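Local coordinates for protein cellulase (Xanthomonas axonopodis pv. citri, PDB 4W7W) that probably hydrolyses the beta-1,4-glucosidic bonds of cellulose as a family 5 glycoside hydrolase, and binds cello-oligosaccharide fragments in its cleft, at residues F149-E154 with T172-T177. Sequence-based numbering, arbitrary orientation.
Sequences FGLMNE and TAIRKT. With BGC (beta-D-glucopyranose), chain C.
Phe149 and Ile174 have the nearest CA atoms, 9.2 Å apart, so the strand end at Phe149, with Leu151 just beyond it, meets helix 160-176 through side chains alone, with no hydrogen bond between them. Ile174 reaches inward with both branches. Its CG2, anti to the backbone N, comes obliquely to the Phe149 ring, 3.8 Å from CE2, and the two side chains run past each other in opposite directions. The other branch, CG1 beside the backbone N (chi1 -70°), carries Ile174 CD1 to 3.5 Å from Leu151 CD2. Behind this apolar contact, Ile174 O accepts from both Thr177 N and Thr177 OG1; the hydroxyl, 2.7 Å from Ile174 O, lies in the carbonyl plane at a C=O...O angle of 155°. At the far end of 149-154, Glu154 OE1 accepts a hydrogen bond from O4 of the bound glucose (2.6 Å), while Glu154 OE2 is hydrogen-bonded to His224 ND1. Thus one segment runs from barrel-wall packing to the glycan site. The contact is internal to a beta-alpha-beta unit of the (beta/alpha)8 barrel: Ile183 of strand 183-186 touches both Leu151 and Ile174, and Trp134 of helix 127-141 packs against Phe149 and Ile174.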
loop_
_atom_site.group_PDB
_atom_site.type_symbol
_atom_site.label_atom_id
_atom_site.label_comp_id
_atom_site.label_asym_id
_atom_site.label_seq_id
_atom_site.Cartn_x
_atom_site.Cartn_y
_atom_site.Cartn_z
ATOM N N PHE A 149 -3.650 0.933 -8.873
ATOM C CA PHE A 149 -4.614 0.062 -8.186
ATOM C C PHE A 149 -3.885 -0.825 -7.164
ATOM O O PHE A 149 -3.182 -1.758 -7.537
ATOM C CB PHE A 149 -5.364 -0.802 -9.188
ATOM C CG PHE A 149 -6.130 -0.026 -10.230
ATOM C CD1 PHE A 149 -6.730 1.194 -9.975
ATOM C CD2 PHE A 149 -6.305 -0.570 -11.481
ATOM C CE1 PHE A 149 -7.463 1.844 -10.957
ATOM C CE2 PHE A 149 -7.041 0.084 -12.469
ATOM C CZ PHE A 149 -7.636 1.284 -12.193
ATOM N N GLY A 150 -4.067 -0.525 -5.880
ATOM C CA GLY A 150 -3.498 -1.334 -4.795
ATOM C C GLY A 150 -4.491 -2.391 -4.364
ATOM O O GLY A 150 -5.355 -2.155 -3.511
ATOM N N LEU A 151 -4.383 -3.567 -4.967
ATOM C CA LEU A 151 -5.436 -4.583 -4.863
ATOM C C LEU A 151 -5.924 -4.904 -3.462
ATOM O O LEU A 151 -7.116 -5.098 -3.259
ATOM C CB LEU A 151 -4.991 -5.883 -5.518
ATOM C CG LEU A 151 -4.643 -5.804 -7.002
ATOM C CD1 LEU A 151 -4.437 -7.213 -7.531
ATOM C CD2 LEU A 151 -5.709 -5.034 -7.784
ATOM N N MET A 152 -5.005 -5.048 -2.503
ATOM C CA MET A 152 -5.435 -5.449 -1.174
ATOM C C MET A 152 -4.342 -5.207 -0.165
ATOM O O MET A 152 -3.229 -5.715 -0.318
ATOM C CB MET A 152 -5.763 -6.946 -1.140
ATOM C CG MET A 152 -6.272 -7.444 0.197
ATOM S SD MET A 152 -7.781 -6.647 0.780
ATOM C CE MET A 152 -8.946 -7.248 -0.442
ATOM N N ASN A 153 -4.652 -4.496 0.904
ATOM C CA ASN A 153 -3.676 -4.321 1.964
ATOM C C ASN A 153 -3.490 -5.620 2.740
ATOM O O ASN A 153 -4.450 -6.129 3.323
ATOM C CB ASN A 153 -4.094 -3.244 2.932
ATOM C CG ASN A 153 -3.029 -3.002 3.963
ATOM O OD1 ASN A 153 -1.930 -2.575 3.608
ATOM N ND2 ASN A 153 -3.311 -3.287 5.216
ATOM N N GLU A 154 -2.252 -6.113 2.794
ATOM C CA GLU A 154 -1.853 -7.195 3.722
ATOM C C GLU A 154 -2.830 -8.376 3.816
ATOM O O GLU A 154 -3.343 -8.696 4.895
ATOM C CB GLU A 154 -1.551 -6.630 5.111
ATOM C CG GLU A 154 -0.400 -5.647 5.054
ATOM C CD GLU A 154 0.083 -5.195 6.413
ATOM O OE1 GLU A 154 -0.473 -5.650 7.425
ATOM O OE2 GLU A 154 1.039 -4.369 6.445
ATOM N N THR A 172 -7.291 -9.991 -13.893
ATOM C CA THR A 172 -8.049 -10.277 -15.100
ATOM C C THR A 172 -9.248 -9.346 -15.205
ATOM O O THR A 172 -9.526 -8.794 -16.275
ATOM C CB THR A 172 -8.442 -11.756 -15.127
ATOM O OG1 THR A 172 -7.234 -12.511 -15.256
ATOM C CG2 THR A 172 -9.418 -12.076 -16.249
ATOM N N ALA A 173 -9.983 -9.202 -14.109
ATOM C CA ALA A 173 -11.162 -8.339 -14.091
ATOM C C ALA A 173 -10.801 -6.902 -14.452
ATOM O O ALA A 173 -11.515 -6.232 -15.213
ATOM C CB ALA A 173 -11.857 -8.403 -12.746
ATOM N N ILE A 174 -9.708 -6.405 -13.901
ATOM C CA ILE A 174 -9.277 -5.048 -14.195
ATOM C C ILE A 174 -8.941 -4.930 -15.680
ATOM O O ILE A 174 -9.367 -3.989 -16.343
ATOM C CB ILE A 174 -8.073 -4.654 -13.321
ATOM C CG1 ILE A 174 -8.531 -4.491 -11.854
ATOM C CG2 ILE A 174 -7.387 -3.392 -13.845
ATOM C CD1 ILE A 174 -7.391 -4.471 -10.843
ATOM N N ARG A 175 -8.175 -5.872 -16.215
ATOM C CA ARG A 175 -7.756 -5.741 -17.608
ATOM C C ARG A 175 -8.902 -5.882 -18.598
ATOM O O ARG A 175 -8.869 -5.272 -19.656
ATOM C CB ARG A 175 -6.606 -6.695 -17.910
ATOM C CG ARG A 175 -5.353 -6.446 -17.082
ATOM C CD ARG A 175 -4.842 -5.028 -17.259
ATOM N NE ARG A 175 -3.574 -4.860 -16.570
ATOM C CZ ARG A 175 -3.168 -3.757 -15.950
ATOM N NH1 ARG A 175 -3.911 -2.663 -15.934
ATOM N NH2 ARG A 175 -2.015 -3.790 -15.321
ATOM N N LYS A 176 -9.929 -6.657 -18.244
ATOM C CA LYS A 176 -11.097 -6.797 -19.105
ATOM C C LYS A 176 -11.787 -5.453 -19.346
ATOM O O LYS A 176 -12.454 -5.304 -20.358
ATOM C CB LYS A 176 -12.103 -7.777 -18.504
ATOM C CG LYS A 176 -11.723 -9.237 -18.665
ATOM C CD LYS A 176 -12.675 -10.139 -17.915
ATOM C CE LYS A 176 -12.403 -11.610 -18.207
ATOM N NZ LYS A 176 -13.160 -12.484 -17.292
ATOM N N THR A 177 -11.643 -4.491 -18.429
ATOM C CA THR A 177 -12.270 -3.184 -18.611
ATOM C C THR A 177 -11.529 -2.314 -19.612
ATOM O O THR A 177 -12.040 -1.261 -20.002
ATOM C CB THR A 177 -12.352 -2.381 -17.307
ATOM O OG1 THR A 177 -11.035 -1.965 -16.912
ATOM C CG2 THR A 177 -13.017 -3.172 -16.203
HETATM C C2 BGC C . 0.032 -7.003 12.222
HETATM C C3 BGC C . -0.651 -6.014 11.289
HETATM C C4 BGC C . 0.372 -5.132 10.579
HETATM C C5 BGC C . 1.443 -6.000 9.930
HETATM C C6 BGC C . 2.580 -5.167 9.368
HETATM C C1 BGC C . 1.079 -7.777 11.445
HETATM O O2 BGC C . -0.907 -7.931 12.776
HETATM O O3 BGC C . -1.543 -5.193 12.043
HETATM O O4 BGC C . -0.269 -4.278 9.631
HETATM O O5 BGC C . 2.032 -6.871 10.895
HETATM O O6 BGC C . 3.603 -6.005 8.822
#